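Long-range contacts in putative hemin storage protein (PDB 6AU1), which cleaves deacetylated poly-beta-1,6-N-acetylglucosamine, a biofilm polysaccharide, through the glycoside hydrolase domain of PgaB (BpsB), the part of the longer protein present here: residues Pro64-Pro69 and Tyr145-Lys150; Tyr45-Ala50 and Glu60-Asn65; Thr297-Gln302 and Leu327-Tyr332. All blocks are in the same frame, centred on the assembly; numbering follows the deposited sequence.

Interaction 1. Residues Pro64-Pro69 and Tyr145-Lys150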
loop_
_atom_site.group_PDB
_atom_site.type_symbol
_atom_site.label_atom_id
_atom_site.label_comp_id
_atom_site.label_asym_id
_atom_site.label_seq_id
_atom_site.Cartn_x
_atom_site.Cartn_y
_atom_site.Cartn_z
ATOM N N PRO A 64 10.462 -15.269 7.276
ATOM C CA PRO A 64 11.776 -15.264 7.929
ATOM C C PRO A 64 12.698 -14.244 7.262
ATOM O O PRO A 64 12.732 -14.134 6.041
ATOM C CB PRO A 64 12.277 -16.702 7.741
ATOM C CG PRO A 64 11.534 -17.215 6.545
ATOM C CD PRO A 64 10.197 -16.520 6.537
ATOM N N ASN A 65 13.433 -13.493 8.071
ATOM C CA ASN A 65 14.290 -12.447 7.537
ATOM C C ASN A 65 15.350 -12.068 8.565
ATOM O O ASN A 65 15.273 -12.483 9.725
ATOM C CB ASN A 65 13.460 -11.226 7.159
ATOM C CG ASN A 65 12.961 -10.492 8.370
ATOM O OD1 ASN A 65 13.563 -9.511 8.791
ATOM N ND2 ASN A 65 11.891 -10.997 8.977
ATOM N N ARG A 66 16.321 -11.271 8.131
ATOM C CA ARG A 66 17.494 -10.922 8.936
ATOM C C ARG A 66 17.275 -9.886 10.035
ATOM O O ARG A 66 18.108 -9.757 10.936
ATOM C CB ARG A 66 18.591 -10.372 8.028
ATOM C CG ARG A 66 19.366 -11.381 7.253
ATOM C CD ARG A 66 20.168 -10.640 6.200
ATOM N NE ARG A 66 19.395 -10.455 4.978
ATOM C CZ ARG A 66 19.918 -10.062 3.825
ATOM N NH1 ARG A 66 19.148 -9.952 2.754
ATOM N NH2 ARG A 66 21.217 -9.775 3.749
ATOM N N HIS A 67 16.188 -9.135 9.947
ATOM C CA HIS A 67 16.091 -7.892 10.708
ATOM C C HIS A 67 14.934 -7.820 11.705
ATOM O O HIS A 67 15.110 -7.312 12.813
ATOM C CB HIS A 67 16.015 -6.710 9.735
ATOM C CG HIS A 67 17.278 -6.506 8.960
ATOM N ND1 HIS A 67 18.485 -6.241 9.569
ATOM C CD2 HIS A 67 17.529 -6.565 7.631
ATOM C CE1 HIS A 67 19.426 -6.134 8.646
ATOM N NE2 HIS A 67 18.870 -6.317 7.462
ATOM N N LEU A 68 13.765 -8.325 11.323
ATOM C CA LEU A 68 12.584 -8.258 12.194
ATOM C C LEU A 68 12.140 -9.634 12.666
ATOM O O LEU A 68 12.184 -10.594 11.897
ATOM C CB LEU A 68 11.410 -7.583 11.466
ATOM C CG LEU A 68 11.202 -6.081 11.679
ATOM C CD1 LEU A 68 12.439 -5.315 11.320
ATOM C CD2 LEU A 68 10.008 -5.576 10.859
ATOM N N PRO A 69 11.687 -9.733 13.925
ATOM C CA PRO A 69 11.112 -11.004 14.379
ATOM C C PRO A 69 9.924 -11.407 13.523
ATOM O O PRO A 69 9.239 -10.576 12.928
ATOM C CB PRO A 69 10.665 -10.708 15.815
ATOM C CG PRO A 69 11.451 -9.523 16.235
ATOM C CD PRO A 69 11.720 -8.722 14.997
ATOM N N TYR A 145 13.365 -6.782 1.876
ATOM C CA TYR A 145 12.736 -7.153 0.608
ATOM C C TYR A 145 13.440 -8.348 -0.027
ATOM O O TYR A 145 12.783 -9.226 -0.594
ATOM C CB TYR A 145 12.718 -5.959 -0.356
ATOM C CG TYR A 145 11.482 -5.089 -0.202
ATOM C CD1 TYR A 145 11.365 -4.182 0.847
ATOM C CD2 TYR A 145 10.437 -5.174 -1.111
ATOM C CE1 TYR A 145 10.219 -3.381 0.986
ATOM C CE2 TYR A 145 9.297 -4.394 -0.981
ATOM C CZ TYR A 145 9.188 -3.504 0.063
ATOM O OH TYR A 145 8.040 -2.737 0.165
ATOM N N GLU A 146 14.768 -8.399 0.076
ATOM C CA GLU A 146 15.512 -9.540 -0.449
ATOM C C GLU A 146 15.091 -10.821 0.268
ATOM O O GLU A 146 14.886 -11.869 -0.361
ATOM C CB GLU A 146 17.018 -9.324 -0.302
ATOM C CG GLU A 146 17.862 -10.498 -0.764
ATOM C CD GLU A 146 19.361 -10.209 -0.694
ATOM O OE1 GLU A 146 19.774 -9.342 0.095
ATOM O OE2 GLU A 146 20.129 -10.843 -1.435
ATOM N N ASP A 147 14.944 -10.723 1.586
ATOM C CA ASP A 147 14.573 -11.881 2.401
ATOM C C ASP A 147 13.146 -12.347 2.099
ATOM O O ASP A 147 12.879 -13.553 2.065
ATOM C CB ASP A 147 14.725 -11.561 3.898
ATOM C CG ASP A 147 16.184 -11.438 4.332
ATOM O OD1 ASP A 147 17.079 -11.851 3.559
ATOM O OD2 ASP A 147 16.440 -10.943 5.452
ATOM N N LEU A 148 12.238 -11.402 1.864
ATOM C CA LEU A 148 10.899 -11.753 1.389
ATOM C C LEU A 148 10.975 -12.561 0.097
ATOM O O LEU A 148 10.306 -13.588 -0.053
ATOM C CB LEU A 148 10.056 -10.494 1.158
ATOM C CG LEU A 148 8.724 -10.718 0.438
ATOM C CD1 LEU A 148 7.770 -11.537 1.301
ATOM C CD2 LEU A 148 8.101 -9.387 -0.007
ATOM N N ALA A 149 11.798 -12.094 -0.837
ATOM C CA ALA A 149 11.910 -12.750 -2.139
ATOM C C ALA A 149 12.487 -14.160 -2.007
ATOM O O ALA A 149 12.135 -15.058 -2.774
ATOM C CB ALA A 149 12.753 -11.909 -3.081
ATOM N N LYS A 150 13.366 -14.346 -1.026
ATOM C CA LYS A 150 13.937 -15.657 -0.724
ATOM C C LYS A 150 12.926 -16.585 -0.054
ATOM O O LYS A 150 12.990 -17.800 -0.201
ATOM C CB LYS A 150 15.152 -15.506 0.197
ATOM C CG LYS A 150 16.359 -14.815 -0.401
ATOM C CD LYS A 150 17.388 -14.546 0.700
ATOM C CE LYS A 150 18.757 -14.191 0.147
ATOM N NZ LYS A 150 19.751 -13.964 1.236
HETATM O O HOH W 1 14.105 -15.277 3.922
HETATM O O HOH W 2 22.141 -9.181 1.253
#
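A salt-bridge network on the surface of the TIM-barrel domain ties Arg-66, in the long loop that follows strand 43-47, to Glu-146 and Asp-147 on helix 135-151. Arg-66 meets Asp-147 side-on, NE giving a nearly straight bond to OD2 (3.0 Å, 169°) while NH1 reaches OD1 at 2.9 Å from above the carboxylate plane. The same OD2 takes the backbone N of Arg-66 at 2.7 Å on its anti side, NE arriving on the syn side. A bend at chi3 (-88°) turns the guanidinium toward the helix carboxylates, where NH1 also bonds Glu-146 OE1 (2.8 Å) almost within the guanidinium plane. Water 2 joins NH2 of Arg-66 to that OE1, and water 1 spans the carbonyls of Pro-64 and Asp-147. Behind the network Asn-65 OD1 accepts from His-67 N, an Asx turn, and from Leu-68 N (2.8 Å), an Asx motif, shaping the loop around the Arg-66 amide. His-67 NE2 is hydrogen-bonded to Glu-143 of the same helix. With two carboxylates around one guanidinium, and Asp-147 OD2 gripped by both backbone and side chain, the guanidinium's rotation is restrained, the loop is held to the helix at Arg-66, and Asp-147 is probably kept ionised.

Interaction 2. Residues Tyr45-Ala50 and Glu60-Asn65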
loop_
_atom_site.group_PDB
_atom_site.type_symbol
_atom_site.label_atom_id
_atom_site.label_comp_id
_atom_site.label_asym_id
_atom_site.label_seq_id
_atom_site.Cartn_x
_atom_site.Cartn_y
_atom_site.Cartn_z
ATOM N N TYR A 45 -4.080 -9.190 -2.898
ATOM C CA TYR A 45 -2.996 -8.401 -2.337
ATOM C C TYR A 45 -2.805 -8.853 -0.895
ATOM O O TYR A 45 -3.639 -8.557 -0.050
ATOM C CB TYR A 45 -3.317 -6.904 -2.385
ATOM C CG TYR A 45 -3.383 -6.301 -3.777
ATOM C CD1 TYR A 45 -3.012 -7.025 -4.903
ATOM C CD2 TYR A 45 -3.774 -4.976 -3.948
ATOM C CE1 TYR A 45 -3.071 -6.446 -6.177
ATOM C CE2 TYR A 45 -3.828 -4.394 -5.201
ATOM C CZ TYR A 45 -3.470 -5.126 -6.307
ATOM O OH TYR A 45 -3.526 -4.529 -7.551
ATOM N N LEU A 46 -1.726 -9.584 -0.631
ATOM C CA LEU A 46 -1.616 -10.333 0.612
ATOM C C LEU A 46 -0.609 -9.697 1.590
ATOM O O LEU A 46 0.573 -9.570 1.286
ATOM C CB LEU A 46 -1.223 -11.785 0.296
ATOM C CG LEU A 46 -1.242 -12.724 1.501
ATOM C CD1 LEU A 46 -2.675 -12.872 2.019
ATOM C CD2 LEU A 46 -0.677 -14.090 1.092
ATOM N N GLN A 47 -1.102 -9.307 2.764
ATOM C CA GLN A 47 -0.276 -8.699 3.814
ATOM C C GLN A 47 0.912 -9.582 4.188
ATOM O O GLN A 47 0.722 -10.747 4.543
ATOM C CB GLN A 47 -1.138 -8.452 5.051
ATOM C CG GLN A 47 -0.549 -7.468 6.063
ATOM C CD GLN A 47 -1.344 -7.454 7.360
ATOM O OE1 GLN A 47 -2.044 -8.411 7.680
ATOM N NE2 GLN A 47 -1.217 -6.374 8.127
ATOM N N ALA A 48 2.129 -9.035 4.133
ATOM C CA ALA A 48 3.313 -9.826 4.479
ATOM C C ALA A 48 3.907 -9.393 5.821
ATOM O O ALA A 48 4.865 -10.004 6.313
ATOM C CB ALA A 48 4.367 -9.717 3.362
ATOM N N PHE A 49 3.322 -8.337 6.390
ATOM C CA PHE A 49 3.767 -7.736 7.659
ATOM C C PHE A 49 2.648 -7.812 8.701
ATOM O O PHE A 49 1.483 -7.991 8.347
ATOM C CB PHE A 49 4.181 -6.270 7.431
ATOM C CG PHE A 49 3.049 -5.382 6.972
ATOM C CD1 PHE A 49 2.631 -5.395 5.645
ATOM C CD2 PHE A 49 2.402 -4.538 7.870
ATOM C CE1 PHE A 49 1.589 -4.573 5.207
ATOM C CE2 PHE A 49 1.359 -3.722 7.453
ATOM C CZ PHE A 49 0.949 -3.737 6.112
ATOM N N ALA A 50 2.991 -7.687 9.983
ATOM C CA ALA A 50 1.977 -7.734 11.028
ATOM C C ALA A 50 1.671 -6.331 11.550
ATOM O O ALA A 50 2.581 -5.555 11.827
ATOM C CB ALA A 50 2.426 -8.631 12.164
ATOM N N GLU A 60 7.046 -6.742 13.610
ATOM C CA GLU A 60 7.096 -8.156 13.225
ATOM C C GLU A 60 6.537 -8.353 11.827
ATOM O O GLU A 60 5.683 -7.577 11.383
ATOM C CB GLU A 60 6.310 -9.019 14.212
ATOM C CG GLU A 60 6.812 -8.949 15.647
ATOM C CD GLU A 60 6.063 -9.898 16.561
ATOM O OE1 GLU A 60 4.848 -10.095 16.357
ATOM O OE2 GLU A 60 6.689 -10.440 17.489
ATOM N N VAL A 61 7.013 -9.388 11.131
ATOM C CA VAL A 61 6.466 -9.711 9.815
ATOM C C VAL A 61 6.099 -11.193 9.753
ATOM O O VAL A 61 6.229 -11.913 10.741
ATOM C CB VAL A 61 7.443 -9.362 8.673
ATOM C CG1 VAL A 61 7.598 -7.845 8.532
ATOM C CG2 VAL A 61 8.805 -10.022 8.915
ATOM N N TYR A 62 5.615 -11.631 8.593
ATOM C CA TYR A 62 5.116 -13.007 8.472
ATOM C C TYR A 62 5.998 -13.874 7.574
ATOM O O TYR A 62 5.528 -14.807 6.923
ATOM C CB TYR A 62 3.677 -12.988 7.947
ATOM C CG TYR A 62 2.637 -12.490 8.953
ATOM C CD1 TYR A 62 2.348 -13.227 10.099
ATOM C CD2 TYR A 62 1.935 -11.301 8.741
ATOM C CE1 TYR A 62 1.401 -12.787 11.018
ATOM C CE2 TYR A 62 0.971 -10.860 9.646
ATOM C CZ TYR A 62 0.712 -11.608 10.777
ATOM O OH TYR A 62 -0.238 -11.185 11.681
ATOM N N PHE A 63 7.289 -13.568 7.546
ATOM C CA PHE A 63 8.248 -14.351 6.758
ATOM C C PHE A 63 9.620 -14.241 7.427
ATOM O O PHE A 63 9.914 -13.235 8.077
ATOM C CB PHE A 63 8.301 -13.857 5.298
ATOM C CG PHE A 63 8.685 -12.402 5.163
ATOM C CD1 PHE A 63 7.716 -11.412 5.249
ATOM C CD2 PHE A 63 10.010 -12.030 4.965
ATOM C CE1 PHE A 63 8.054 -10.057 5.152
ATOM C CE2 PHE A 63 10.361 -10.671 4.861
ATOM C CZ PHE A 63 9.373 -9.691 4.946
ATOM N N PRO A 64 10.462 -15.269 7.276
ATOM C CA PRO A 64 11.776 -15.264 7.929
ATOM C C PRO A 64 12.698 -14.244 7.262
ATOM O O PRO A 64 12.732 -14.134 6.041
ATOM C CB PRO A 64 12.277 -16.702 7.741
ATOM C CG PRO A 64 11.534 -17.215 6.545
ATOM C CD PRO A 64 10.197 -16.520 6.537
ATOM N N ASN A 65 13.433 -13.493 8.071
ATOM C CA ASN A 65 14.290 -12.447 7.537
ATOM C C ASN A 65 15.350 -12.068 8.565
ATOM O O ASN A 65 15.273 -12.483 9.725
ATOM C CB ASN A 65 13.460 -11.226 7.159
ATOM C CG ASN A 65 12.961 -10.492 8.370
ATOM O OD1 ASN A 65 13.563 -9.511 8.791
ATOM N ND2 ASN A 65 11.891 -10.997 8.977
HETATM O O HOH W 3 4.189 -5.757 14.038
#
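Ala-48 O receives the backbone N of Tyr-62 at 2.9 Å, and two residues on Ala-50 N gives its hydrogen to Glu-60 O at 3.0 Å, so the pair brackets a single beta bridge between Phe-49 and Val-61. Water 3 joins the other two backbone atoms of the Ala-50 and Glu-60 pair, donating to Ala-50 O and accepting from Glu-60 N. Around the bridge the side chains close in. Tyr-62 turns a ring edge to Phe-49 O, which lies near the ring plane 3.2 Å from CE2; the same CE2 is 3.7 Å from Ala-50 CB. Phe-63 likewise turns an edge to Ala-48 O, which lies 3.4 Å from CD1, while CE1 touches Ala-48 CB. Val-61 packs CG1 on Phe-49 CB at 3.9 Å and rests CG2 on a face of the Phe-63 ring.

The bridge lies just beyond the C-terminal end of strand 43-47, one of the parallel strands of the TIM barrel, where in this fold the loops build the active-site face. There the excursion between strand 43-47 and helix 75-86 doubles back onto its own start.

A second shell surrounds these rings. Tyr-62 OH bonds Asp-15 and Arg-71, and Asp-15 also takes NE2 of Gln-47, linking both segments to helix 14-17. With CG placed between the backbone N and the carbonyl carbon (chi1 63°), Phe-49 turns its ring from Val-61 toward Trp-93, which it meets edge-to-face, and toward His-160; the Gln-47 CG methylene covers part of one face. Phe-63 reaches Leu-94 of strand 89-94 and Ile-144 and Leu-148 of helix 135-151.

Interaction 3. Residues Thr297-Gln302 and Leu327-Tyr332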
loop_
_atom_site.group_PDB
_atom_site.type_symbol
_atom_site.label_atom_id
_atom_site.label_comp_id
_atom_site.label_asym_id
_atom_site.label_seq_id
_atom_site.Cartn_x
_atom_site.Cartn_y
_atom_site.Cartn_z
ATOM N N THR A 297 -5.406 2.261 -13.344
ATOM C CA THR A 297 -5.787 2.616 -11.977
ATOM C C THR A 297 -6.816 1.630 -11.456
ATOM O O THR A 297 -7.853 1.413 -12.076
ATOM C CB THR A 297 -6.344 4.047 -11.894
ATOM O OG1 THR A 297 -5.345 4.953 -12.360
ATOM C CG2 THR A 297 -6.717 4.412 -10.450
ATOM N N ILE A 298 -6.502 1.020 -10.322
ATOM C CA ILE A 298 -7.428 0.142 -9.633
ATOM C C ILE A 298 -8.109 0.941 -8.536
ATOM O O ILE A 298 -7.444 1.482 -7.653
ATOM C CB ILE A 298 -6.707 -1.074 -9.048
ATOM C CG1 ILE A 298 -6.027 -1.852 -10.177
ATOM C CG2 ILE A 298 -7.669 -1.963 -8.264
ATOM C CD1 ILE A 298 -5.132 -2.972 -9.700
ATOM N N PHE A 299 -9.428 1.056 -8.622
ATOM C CA PHE A 299 -10.173 1.778 -7.605
ATOM C C PHE A 299 -10.430 0.826 -6.450
ATOM O O PHE A 299 -11.309 -0.033 -6.517
ATOM C CB PHE A 299 -11.475 2.347 -8.180
ATOM C CG PHE A 299 -11.247 3.429 -9.199
ATOM C CD1 PHE A 299 -10.942 3.103 -10.518
ATOM C CD2 PHE A 299 -11.310 4.762 -8.838
ATOM C CE1 PHE A 299 -10.704 4.094 -11.450
ATOM C CE2 PHE A 299 -11.090 5.772 -9.774
ATOM C CZ PHE A 299 -10.782 5.439 -11.079
ATOM N N GLU A 300 -9.628 0.973 -5.401
ATOM C CA GLU A 300 -9.720 0.072 -4.260
ATOM C C GLU A 300 -10.727 0.609 -3.248
ATOM O O GLU A 300 -10.504 1.638 -2.611
ATOM C CB GLU A 300 -8.350 -0.117 -3.615
ATOM C CG GLU A 300 -8.354 -1.170 -2.536
ATOM C CD GLU A 300 -6.961 -1.614 -2.147
ATOM O OE1 GLU A 300 -5.974 -0.924 -2.489
ATOM O OE2 GLU A 300 -6.862 -2.665 -1.488
ATOM N N LEU A 301 -11.840 -0.106 -3.114
ATOM C CA LEU A 301 -12.962 0.329 -2.285
ATOM C C LEU A 301 -12.822 -0.215 -0.877
ATOM O O LEU A 301 -12.075 -1.168 -0.658
ATOM C CB LEU A 301 -14.279 -0.160 -2.892
ATOM C CG LEU A 301 -14.504 0.252 -4.342
ATOM C CD1 LEU A 301 -15.633 -0.561 -4.938
ATOM C CD2 LEU A 301 -14.843 1.743 -4.389
ATOM N N GLN A 302 -13.532 0.374 0.082
ATOM C CA GLN A 302 -13.478 -0.176 1.432
ATOM C C GLN A 302 -14.704 -1.033 1.720
ATOM O O GLN A 302 -15.831 -0.655 1.399
ATOM C CB GLN A 302 -13.340 0.934 2.481
ATOM C CG GLN A 302 -14.514 1.887 2.596
ATOM C CD GLN A 302 -14.210 3.051 3.538
ATOM O OE1 GLN A 302 -14.087 4.192 3.100
ATOM N NE2 GLN A 302 -14.085 2.764 4.839
ATOM N N LEU A 327 -19.086 4.299 -15.263
ATOM C CA LEU A 327 -18.222 5.428 -15.596
ATOM C C LEU A 327 -16.977 5.002 -16.371
ATOM O O LEU A 327 -16.114 5.827 -16.666
ATOM C CB LEU A 327 -17.801 6.163 -14.321
ATOM C CG LEU A 327 -18.930 6.806 -13.512
ATOM C CD1 LEU A 327 -18.425 7.216 -12.132
ATOM C CD2 LEU A 327 -19.531 8.000 -14.254
ATOM N N GLY A 328 -16.872 3.714 -16.680
ATOM C CA GLY A 328 -15.746 3.215 -17.446
ATOM C C GLY A 328 -14.508 2.902 -16.628
ATOM O O GLY A 328 -13.426 2.709 -17.182
ATOM N N ALA A 329 -14.662 2.857 -15.308
ATOM C CA ALA A 329 -13.580 2.464 -14.424
ATOM C C ALA A 329 -13.678 0.975 -14.151
ATOM O O ALA A 329 -14.316 0.557 -13.186
ATOM C CB ALA A 329 -13.631 3.253 -13.123
ATOM N N ILE A 330 -13.045 0.172 -14.999
ATOM C CA ILE A 330 -13.288 -1.266 -14.964
ATOM C C ILE A 330 -12.334 -2.057 -14.069
ATOM O O ILE A 330 -12.541 -3.255 -13.870
ATOM C CB ILE A 330 -13.239 -1.860 -16.387
ATOM C CG1 ILE A 330 -11.900 -1.550 -17.058
ATOM C CG2 ILE A 330 -14.383 -1.299 -17.227
ATOM C CD1 ILE A 330 -10.852 -2.637 -16.927
ATOM N N ASN A 331 -11.297 -1.407 -13.538
ATOM C CA ASN A 331 -10.414 -2.064 -12.583
ATOM C C ASN A 331 -10.729 -1.604 -11.169
ATOM O O ASN A 331 -10.732 -0.406 -10.900
ATOM C CB ASN A 331 -8.944 -1.779 -12.897
ATOM C CG ASN A 331 -8.571 -2.128 -14.315
ATOM O OD1 ASN A 331 -8.402 -3.300 -14.654
ATOM N ND2 ASN A 331 -8.426 -1.108 -15.160
ATOM N N TYR A 332 -11.010 -2.547 -10.274
ATOM C CA TYR A 332 -11.392 -2.188 -8.914
ATOM C C TYR A 332 -11.253 -3.391 -8.006
ATOM O O TYR A 332 -10.878 -4.472 -8.450
ATOM C CB TYR A 332 -12.825 -1.618 -8.856
ATOM C CG TYR A 332 -13.873 -2.456 -9.556
ATOM C CD1 TYR A 332 -14.393 -3.597 -8.957
ATOM C CD2 TYR A 332 -14.350 -2.093 -10.811
ATOM C CE1 TYR A 332 -15.352 -4.370 -9.605
ATOM C CE2 TYR A 332 -15.315 -2.858 -11.464
ATOM C CZ TYR A 332 -15.802 -3.995 -10.846
ATOM O OH TYR A 332 -16.748 -4.757 -11.480
HETATM O O HOH W 4 -10.170 1.533 -13.736
#
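Phe-299, on strand 297-302, meets Ala-329, Asn-331 and Tyr-332 of the incoming chain. Its backbone N bonds Asn-331 O at 3.0 Å in a nearly straight line (172°), the donor standing above the carbonyl plane. CB lies 4.2 Å from Tyr-332 CB, the two residues being paired in parallel register. From there the ring, placed beside its backbone N with CG anti to the carbonyl carbon (chi1 -67°), runs past the same Asn-331 O, which sits in the ring plane 3.5 Å from CD1. CE1 then touches Ala-329 CB, also at 3.5 Å, and CZ at the tip contacts the same methyl. Thr-297 CG2 lies over one face, while Val-285 and Val-288 of helix 277-290 and Leu-324 of helix 314-326 also pack against the ring.

The Ile-298 and Asn-331 side chains cross at about a right angle, CG1 4.0 Å from CB, and Ile-298 CG2 touches Tyr-332 CA at 3.8 Å. Beyond the contact, Asn-331 OD1 accepts from Glu-7 N, and Tyr-332 OH bonds Val-352 O.

A Schellman motif at Gly-328 ends helix 314-326, and the chain then enters strand 332-335 beside strand 297-305, a parallel beta-alpha-beta crossover. Asn-331 O thus accepts a backbone bond and is probably also a weakly favourable partner for the ring's C-H edge, while water 4 stands between Asn-331 N and Thr-297 O, the carbonyl that a parallel pair would bond directly.

Interactions 1 and 2 are neighbours, their centres 9 Å apart, and share Pro-64 and Asn-65: one loop is bonded first to the residues just after strand 43-47 and then to helix 135-151. Between them Pro-69 O lies 3.1 Å from Val-61 N, a probable hydrogen bond, and Phe-63 CE2 packs 3.6 Å from Leu-148 N. Interaction 3 lies across the barrel, its centre about 26 Å from that of interaction 2 and 32 Å from that of interaction 1; a side-chain contact, Tyr-45 OH to Ile-298 CD1, still joins it to segment 45-50. Interaction 2 lies on the side where TIM-barrel loops usually form the active site; a sulfate, probably from the crystallisation liquor, sits about 4 Å from the Glu-60 side chain.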